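Local coordinates for protein yeast glycogen phosphorylase (Saccharomyces cerevisiae, PDB 1YGP) that belongs to the carbohydrate phosphorylase family, with the two-domain architecture of the GT-B clan, and holds a pyridoxal-5'-phosphate in a pocket, at residues K566-K571 and Y596-L601; G733-G738 and S843-K848. All blocks are in the same frame, centred on the assembly; numbering follows the deposited sequence.

Interaction 1 of 2, residues K566-K571 and Y596-L601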
ATOM      1  N   LYS A 566      48.943  -7.172   1.609  1.00 27.03           N
ATOM      2  CA  LYS A 566      47.788  -6.457   2.087  1.00 25.57           C
ATOM      3  C   LYS A 566      46.644  -6.507   1.080  1.00 28.85           C
ATOM      4  O   LYS A 566      45.495  -6.836   1.417  1.00 31.54           O
ATOM      5  CB  LYS A 566      48.225  -5.045   2.359  1.00 25.09           C
ATOM      6  CG  LYS A 566      48.285  -4.728   3.831  1.00 31.65           C
ATOM      7  CD  LYS A 566      49.392  -5.496   4.520  1.00 37.07           C
ATOM      8  CE  LYS A 566      50.307  -4.527   5.243  1.00 44.85           C
ATOM      9  NZ  LYS A 566      50.952  -3.636   4.297  1.00 52.84           N
ATOM     10  N   TRP A 567      47.008  -6.261  -0.183  1.00 25.74           N
ATOM     11  CA  TRP A 567      46.090  -6.253  -1.298  1.00 21.27           C
ATOM     12  C   TRP A 567      45.472  -7.626  -1.424  1.00 23.38           C
ATOM     13  O   TRP A 567      44.262  -7.749  -1.632  1.00 31.25           O
ATOM     14  CB  TRP A 567      46.816  -5.922  -2.587  1.00 17.74           C
ATOM     15  CG  TRP A 567      45.898  -5.369  -3.672  1.00 21.86           C
ATOM     16  CD1 TRP A 567      45.349  -6.187  -4.623  1.00 22.98           C
ATOM     17  CD2 TRP A 567      45.536  -4.050  -3.838  1.00 15.66           C
ATOM     18  NE1 TRP A 567      44.644  -5.390  -5.392  1.00 21.91           N
ATOM     19  CE2 TRP A 567      44.720  -4.121  -4.969  1.00 12.21           C
ATOM     20  CE3 TRP A 567      45.767  -2.820  -3.219  1.00 10.35           C
ATOM     21  CZ2 TRP A 567      44.131  -2.978  -5.494  1.00  3.58           C
ATOM     22  CZ3 TRP A 567      45.170  -1.673  -3.748  1.00 11.37           C
ATOM     23  CH2 TRP A 567      44.359  -1.754  -4.880  1.00  3.30           C
ATOM     24  N   ASN A 568      46.249  -8.689  -1.249  1.00 21.32           N
ATOM     25  CA  ASN A 568      45.677  -9.997  -1.419  1.00 22.27           C
ATOM     26  C   ASN A 568      44.721 -10.331  -0.289  1.00 26.01           C
ATOM     27  O   ASN A 568      43.623 -10.843  -0.539  1.00 29.26           O
ATOM     28  CB  ASN A 568      46.764 -11.032  -1.497  1.00 19.61           C
ATOM     29  CG  ASN A 568      46.196 -12.350  -2.001  1.00 22.65           C
ATOM     30  OD1 ASN A 568      46.475 -13.402  -1.454  1.00 28.62           O
ATOM     31  ND2 ASN A 568      45.386 -12.436  -3.044  1.00 28.11           N
ATOM     32  N   GLN A 569      45.063  -9.960   0.943  1.00 29.04           N
ATOM     33  CA  GLN A 569      44.236 -10.234   2.111  1.00 28.24           C
ATOM     34  C   GLN A 569      42.835  -9.662   1.987  1.00 25.49           C
ATOM     35  O   GLN A 569      41.850 -10.349   2.303  1.00 23.25           O
ATOM     36  CB  GLN A 569      44.898  -9.660   3.345  1.00 34.91           C
ATOM     37  CG  GLN A 569      44.142  -9.906   4.629  1.00 42.67           C
ATOM     38  CD  GLN A 569      44.043 -11.384   4.922  1.00 50.34           C
ATOM     39  OE1 GLN A 569      43.058 -12.064   4.645  1.00 53.64           O
ATOM     40  NE2 GLN A 569      45.093 -11.939   5.505  1.00 58.36           N
ATOM     41  N   VAL A 570      42.752  -8.425   1.481  1.00 20.27           N
ATOM     42  CA  VAL A 570      41.463  -7.763   1.256  1.00 16.30           C
ATOM     43  C   VAL A 570      40.613  -8.716   0.381  1.00 17.21           C
ATOM     44  O   VAL A 570      39.553  -9.229   0.758  1.00 15.54           O
ATOM     45  CB  VAL A 570      41.724  -6.387   0.548  1.00 12.19           C
ATOM     46  CG1 VAL A 570      40.422  -5.665   0.335  1.00  9.83           C
ATOM     47  CG2 VAL A 570      42.589  -5.469   1.396  1.00  7.76           C
ATOM     48  N   LYS A 571      41.174  -9.108  -0.754  1.00 16.75           N
ATOM     49  CA  LYS A 571      40.476  -9.947  -1.698  1.00 16.09           C
ATOM     50  C   LYS A 571      40.111 -11.291  -1.096  1.00 15.40           C
ATOM     51  O   LYS A 571      39.055 -11.822  -1.434  1.00 18.09           O
ATOM     52  CB  LYS A 571      41.383 -10.058  -2.943  1.00 15.28           C
ATOM     53  CG  LYS A 571      40.884 -10.891  -4.135  1.00 13.75           C
ATOM     54  CD  LYS A 571      39.566 -10.478  -4.755  1.00  7.87           C
ATOM     55  CE  LYS A 571      39.756  -9.226  -5.570  1.00 13.04           C
ATOM     56  NZ  LYS A 571      38.514  -8.803  -6.182  1.00 13.07           N
ATOM     57  N   TYR A 596      41.832 -23.800   1.573  1.00 37.05           N
ATOM     58  CA  TYR A 596      42.365 -23.734   0.213  1.00 35.00           C
ATOM     59  C   TYR A 596      41.798 -22.586  -0.628  1.00 34.74           C
ATOM     60  O   TYR A 596      42.226 -22.366  -1.766  1.00 32.63           O
ATOM     61  N   LEU A 597      40.900 -21.770  -0.066  1.00 35.42           N
ATOM     62  CA  LEU A 597      40.308 -20.599  -0.708  1.00 31.47           C
ATOM     63  C   LEU A 597      41.287 -19.610  -1.351  1.00 30.93           C
ATOM     64  O   LEU A 597      41.046 -19.165  -2.469  1.00 27.30           O
ATOM     65  CB  LEU A 597      39.487 -19.900   0.330  1.00 30.69           C
ATOM     66  CG  LEU A 597      38.334 -19.061  -0.085  1.00 28.08           C
ATOM     67  CD1 LEU A 597      37.310 -19.940  -0.765  1.00 32.95           C
ATOM     68  CD2 LEU A 597      37.718 -18.418   1.146  1.00 30.54           C
ATOM     69  N   ASP A 598      42.430 -19.271  -0.728  1.00 30.88           N
ATOM     70  CA  ASP A 598      43.409 -18.363  -1.339  1.00 28.96           C
ATOM     71  C   ASP A 598      44.005 -18.933  -2.616  1.00 29.76           C
ATOM     72  O   ASP A 598      44.574 -18.196  -3.416  1.00 30.60           O
ATOM     73  CB  ASP A 598      44.575 -18.050  -0.392  1.00 26.16           C
ATOM     74  CG  ASP A 598      45.403 -16.809  -0.762  1.00 29.74           C
ATOM     75  OD1 ASP A 598      44.869 -15.888  -1.383  1.00 34.67           O
ATOM     76  OD2 ASP A 598      46.590 -16.749  -0.425  1.00 31.09           O
ATOM     77  N   ASP A 599      43.905 -20.238  -2.849  1.00 29.27           N
ATOM     78  CA  ASP A 599      44.399 -20.812  -4.069  1.00 27.82           C
ATOM     79  C   ASP A 599      43.198 -21.218  -4.925  1.00 26.13           C
ATOM     80  O   ASP A 599      43.362 -21.911  -5.937  1.00 27.83           O
ATOM     81  CB  ASP A 599      45.287 -21.991  -3.683  1.00 32.26           C
ATOM     82  CG  ASP A 599      46.018 -22.664  -4.842  1.00 37.85           C
ATOM     83  OD1 ASP A 599      46.798 -22.004  -5.537  1.00 36.91           O
ATOM     84  OD2 ASP A 599      45.786 -23.857  -5.049  1.00 41.31           O
ATOM     85  N   THR A 600      41.984 -20.778  -4.605  1.00 23.92           N
ATOM     86  CA  THR A 600      40.830 -21.110  -5.417  1.00 25.61           C
ATOM     87  C   THR A 600      40.536 -19.909  -6.309  1.00 26.59           C
ATOM     88  O   THR A 600      40.238 -18.826  -5.798  1.00 31.13           O
ATOM     89  CB  THR A 600      39.613 -21.389  -4.540  1.00 24.34           C
ATOM     90  OG1 THR A 600      39.948 -22.372  -3.569  1.00 29.51           O
ATOM     91  CG2 THR A 600      38.476 -21.911  -5.379  1.00 22.62           C
ATOM     92  N   LEU A 601      40.619 -20.028  -7.637  1.00 24.66           N
ATOM     93  CA  LEU A 601      40.308 -18.898  -8.503  1.00 22.23           C
ATOM     94  C   LEU A 601      38.795 -18.823  -8.620  1.00 21.61           C
ATOM     95  O   LEU A 601      38.112 -19.800  -8.959  1.00 22.53           O
ATOM     96  CB  LEU A 601      40.873 -19.051  -9.921  1.00 19.78           C
ATOM     97  CG  LEU A 601      40.581 -17.954 -10.950  1.00 17.36           C
ATOM     98  CD1 LEU A 601      41.627 -16.859 -10.900  1.00 17.38           C
ATOM     99  CD2 LEU A 601      40.633 -18.553 -12.338  1.00 20.33           C
TER
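With CG turned anti to the backbone N in both residues (chi1 -167° in Asn568, -162° in Asp598), the side chains reach for each other from opposite directions and alone bridge the gap between helix 566-571 and the turn at 596-601. The motif is a helix-loop-strand connection of the Rossmann-like domain of a GT-B protein: helix 562-584 runs out, and the chain returns through this loop to strand 601-606 of the parallel sheet. The backbones stay well apart, Asn568 CA and Asp598 CA being 8.7 Å from each other. Two short polar groups suit such a surface crossing, since both can bond to a neighbour or to water. The amide and carboxylate planes are turned 39° against each other. Asn568 OD1 and Asp598 OD1 form a close polar pair at 3.0 Å. The amide is probably turned over in the model, and with the side chain turned back the pair may be a hydrogen bond.

Arg842, at the start of helix 842-856, packs against Asn568 and donates from NH2 to Asp598 O, placing a cation beside this acidic turn. Lys575, further along helix 562-584, donates from NZ to Thr600 O.

Inside the loop, a 3-10 turn presents Asp598 to the helix, helped by Thr600 N bonding to Leu597 O at 2.8 Å. Thr600 suits its buried place because its hydroxyl finds a backbone acceptor: Tyr596 O takes Asp599 N on one face of its carbonyl plane and, on the opposite face, Thr600 OG1 at 2.9 Å.

Interaction 2 of 2, residues G733-G738 and S843-K848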
ATOM      1  N   GLY A 733      39.909  -4.558  -8.570  1.00 12.95           N
ATOM      2  CA  GLY A 733      41.082  -5.411  -8.777  1.00  9.77           C
ATOM      3  C   GLY A 733      40.800  -6.770  -9.411  1.00 12.08           C
ATOM      4  O   GLY A 733      41.624  -7.696  -9.320  1.00 18.74           O
ATOM      5  N   GLY A 734      39.674  -6.940 -10.087  1.00 12.22           N
ATOM      6  CA  GLY A 734      39.369  -8.209 -10.716  1.00 15.53           C
ATOM      7  C   GLY A 734      39.982  -8.196 -12.092  1.00 18.87           C
ATOM      8  O   GLY A 734      40.147  -7.102 -12.668  1.00 25.43           O
ATOM      9  N   LEU A 735      40.374  -9.340 -12.654  1.00 17.87           N
ATOM     10  CA  LEU A 735      40.913  -9.313 -14.003  1.00 13.76           C
ATOM     11  C   LEU A 735      39.848  -9.753 -15.007  1.00 11.02           C
ATOM     12  O   LEU A 735      38.905 -10.444 -14.635  1.00 16.40           O
ATOM     13  CB  LEU A 735      42.159 -10.196 -14.035  1.00 14.39           C
ATOM     14  CG  LEU A 735      43.370  -9.850 -13.118  1.00 16.95           C
ATOM     15  CD1 LEU A 735      44.593 -10.529 -13.706  1.00 18.28           C
ATOM     16  CD2 LEU A 735      43.712  -8.362 -13.086  1.00 10.85           C
ATOM     17  N   ILE A 736      39.915  -9.349 -16.272  1.00 10.94           N
ATOM     18  CA  ILE A 736      38.901  -9.595 -17.295  1.00  9.06           C
ATOM     19  C   ILE A 736      39.466 -10.657 -18.237  1.00 16.70           C
ATOM     20  O   ILE A 736      40.657 -10.569 -18.586  1.00 11.29           O
ATOM     21  CB  ILE A 736      38.628  -8.330 -18.188  1.00  9.05           C
ATOM     22  CG1 ILE A 736      38.303  -7.095 -17.347  1.00  6.60           C
ATOM     23  CG2 ILE A 736      37.531  -8.640 -19.186  1.00  2.00           C
ATOM     24  CD1 ILE A 736      37.096  -7.097 -16.402  1.00  8.94           C
ATOM     25  N   ILE A 737      38.655 -11.660 -18.609  1.00 18.54           N
ATOM     26  CA  ILE A 737      38.969 -12.496 -19.758  1.00 19.65           C
ATOM     27  C   ILE A 737      37.853 -12.041 -20.701  1.00 20.47           C
ATOM     28  O   ILE A 737      36.664 -12.136 -20.363  1.00 22.71           O
ATOM     29  CB  ILE A 737      38.888 -14.058 -19.480  1.00 21.41           C
ATOM     30  CG1 ILE A 737      39.119 -14.770 -20.822  1.00 20.37           C
ATOM     31  CG2 ILE A 737      37.575 -14.497 -18.847  1.00 18.94           C
ATOM     32  CD1 ILE A 737      39.409 -16.281 -20.710  1.00 22.79           C
ATOM     33  N   GLY A 738      38.142 -11.479 -21.865  1.00 19.82           N
ATOM     34  CA  GLY A 738      37.074 -10.969 -22.688  1.00 18.32           C
ATOM     35  C   GLY A 738      37.412 -10.895 -24.153  1.00 18.50           C
ATOM     36  O   GLY A 738      38.551 -11.119 -24.585  1.00 19.72           O
ATOM     37  N   SER A 843      52.443 -12.958  -7.439  1.00 34.93           N
ATOM     38  CA  SER A 843      52.957 -11.584  -7.403  1.00 34.54           C
ATOM     39  C   SER A 843      52.778 -10.830  -8.713  1.00 32.15           C
ATOM     40  O   SER A 843      52.564  -9.618  -8.704  1.00 32.94           O
ATOM     41  CB  SER A 843      54.423 -11.584  -7.042  1.00 35.56           C
ATOM     42  OG  SER A 843      54.527 -12.072  -5.709  1.00 45.05           O
ATOM     43  N   GLU A 844      52.807 -11.554  -9.835  1.00 29.51           N
ATOM     44  CA  GLU A 844      52.537 -10.985 -11.142  1.00 26.78           C
ATOM     45  C   GLU A 844      51.027 -10.715 -11.223  1.00 25.34           C
ATOM     46  O   GLU A 844      50.615  -9.637 -11.644  1.00 24.20           O
ATOM     47  CB  GLU A 844      52.958 -11.982 -12.210  1.00 24.87           C
ATOM     48  N   TRP A 845      50.172 -11.633 -10.752  1.00 24.74           N
ATOM     49  CA  TRP A 845      48.722 -11.462 -10.715  1.00 24.05           C
ATOM     50  C   TRP A 845      48.296 -10.224  -9.916  1.00 25.61           C
ATOM     51  O   TRP A 845      47.489  -9.394 -10.350  1.00 25.58           O
ATOM     52  CB  TRP A 845      48.098 -12.697 -10.091  1.00 18.84           C
ATOM     53  CG  TRP A 845      46.594 -12.732 -10.252  1.00 22.57           C
ATOM     54  CD1 TRP A 845      45.784 -12.227  -9.277  1.00 20.14           C
ATOM     55  CD2 TRP A 845      45.899 -13.242 -11.322  1.00 23.31           C
ATOM     56  NE1 TRP A 845      44.571 -12.414  -9.720  1.00 25.86           N
ATOM     57  CE2 TRP A 845      44.580 -13.009 -10.923  1.00 24.85           C
ATOM     58  CE3 TRP A 845      46.151 -13.850 -12.546  1.00 18.77           C
ATOM     59  CZ2 TRP A 845      43.500 -13.379 -11.726  1.00 25.06           C
ATOM     60  CZ3 TRP A 845      45.078 -14.223 -13.360  1.00 25.30           C
ATOM     61  CH2 TRP A 845      43.763 -13.992 -12.953  1.00 29.12           C
ATOM     62  N   LEU A 846      48.862 -10.083  -8.723  1.00 25.76           N
ATOM     63  CA  LEU A 846      48.591  -8.974  -7.830  1.00 25.19           C
ATOM     64  C   LEU A 846      49.025  -7.625  -8.395  1.00 25.18           C
ATOM     65  O   LEU A 846      48.387  -6.596  -8.158  1.00 26.16           O
ATOM     66  CB  LEU A 846      49.279  -9.307  -6.505  1.00 24.99           C
ATOM     67  CG  LEU A 846      48.440  -9.894  -5.319  1.00 26.41           C
ATOM     68  CD1 LEU A 846      47.162 -10.594  -5.762  1.00 19.45           C
ATOM     69  CD2 LEU A 846      49.328 -10.880  -4.586  1.00 25.60           C
ATOM     70  N   LYS A 847      50.057  -7.598  -9.226  1.00 24.94           N
ATOM     71  CA  LYS A 847      50.488  -6.375  -9.863  1.00 21.02           C
ATOM     72  C   LYS A 847      49.439  -6.008 -10.879  1.00 20.30           C
ATOM     73  O   LYS A 847      49.106  -4.832 -10.961  1.00 27.84           O
ATOM     74  CB  LYS A 847      51.815  -6.556 -10.585  1.00 22.64           C
ATOM     75  N   LYS A 848      48.846  -6.949 -11.608  1.00 20.23           N
ATOM     76  CA  LYS A 848      47.792  -6.625 -12.572  1.00 24.08           C
ATOM     77  C   LYS A 848      46.569  -6.008 -11.900  1.00 22.46           C
ATOM     78  O   LYS A 848      45.999  -5.021 -12.369  1.00 21.12           O
ATOM     79  CB  LYS A 848      47.346  -7.863 -13.311  1.00 30.49           C
ATOM     80  CG  LYS A 848      48.459  -8.408 -14.187  1.00 39.24           C
ATOM     81  CD  LYS A 848      48.002  -9.642 -14.940  1.00 40.35           C
ATOM     82  CE  LYS A 848      49.060  -9.917 -15.976  1.00 40.17           C
ATOM     83  NZ  LYS A 848      48.567 -10.922 -16.888  1.00 46.88           N
TER
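The CH-pi contact comes first: Leu735 lays its CD1 methyl over one face of the Trp845 indole, 3.5 Å from the centroid of the six-membered ring and only 5° off the ring normal. The two side chains point in opposite senses and lie alongside one another, and the leucine's branch point follows the methyl, Leu735 CG coming to 3.8 Å from Trp845 CZ2. Trp845 CG is anti to the backbone N (chi1 -169°), a setting that carries the broad ring off the helix and over the start of the strand. Phe838, from helix 820-840, meets the same indole edge-to-face.

The purely aliphatic contact joins the leucine to Lys848. Leu735 CD2 turns to Lys848 CB at 3.7 Å, where the lysine chain crosses the leucine at about a right angle. The methyl on the ring touches this chain too, Leu735 CD1 lying 3.7 Å from Lys848 CD. A branched aliphatic residue suits this place because its two methyls can pack on the indole and on the hydrocarbon part of the lysine together.

Leu735 opens strand 735-739 of the six-stranded parallel sheet in the Rossmann-like domain, and helix 842-856 packs here against that strand's beginning. Just before it, Gly733 has positive phi and closes helix 724-730 with a Schellman motif, a backbone shape that glycine adopts easily.

The polar group is a salt bridge between Lys848 NZ and Glu837 of helix 820-840. Extended beyond CG, Lys848 reaches that partner while lending its methylenes to the buried leucine.

The centres of interactions 1 and 2 lie about 12 Å apart, and helix 842-856 joins them. Leu846 packs on Asn568 of interaction 1, and Leu601 CD1 comes to 4.0 Å from Trp845 CZ2 of interaction 2. One turn beyond Trp845, Ser849 OG is hydrogen-bonded both to Trp567 NE1 and to Gly733 O, tying helix 566-571 to the approach of strand 735-739. Both contacts also lead toward the pyridoxal-5'-phosphate along the chain: strand 601-606, which begins with Leu601, is followed by Lys607, and helix 724-730, closed at Gly733, carries Thr724, Ser725 and Lys728. All four residues line the pyridoxal-5'-phosphate pocket.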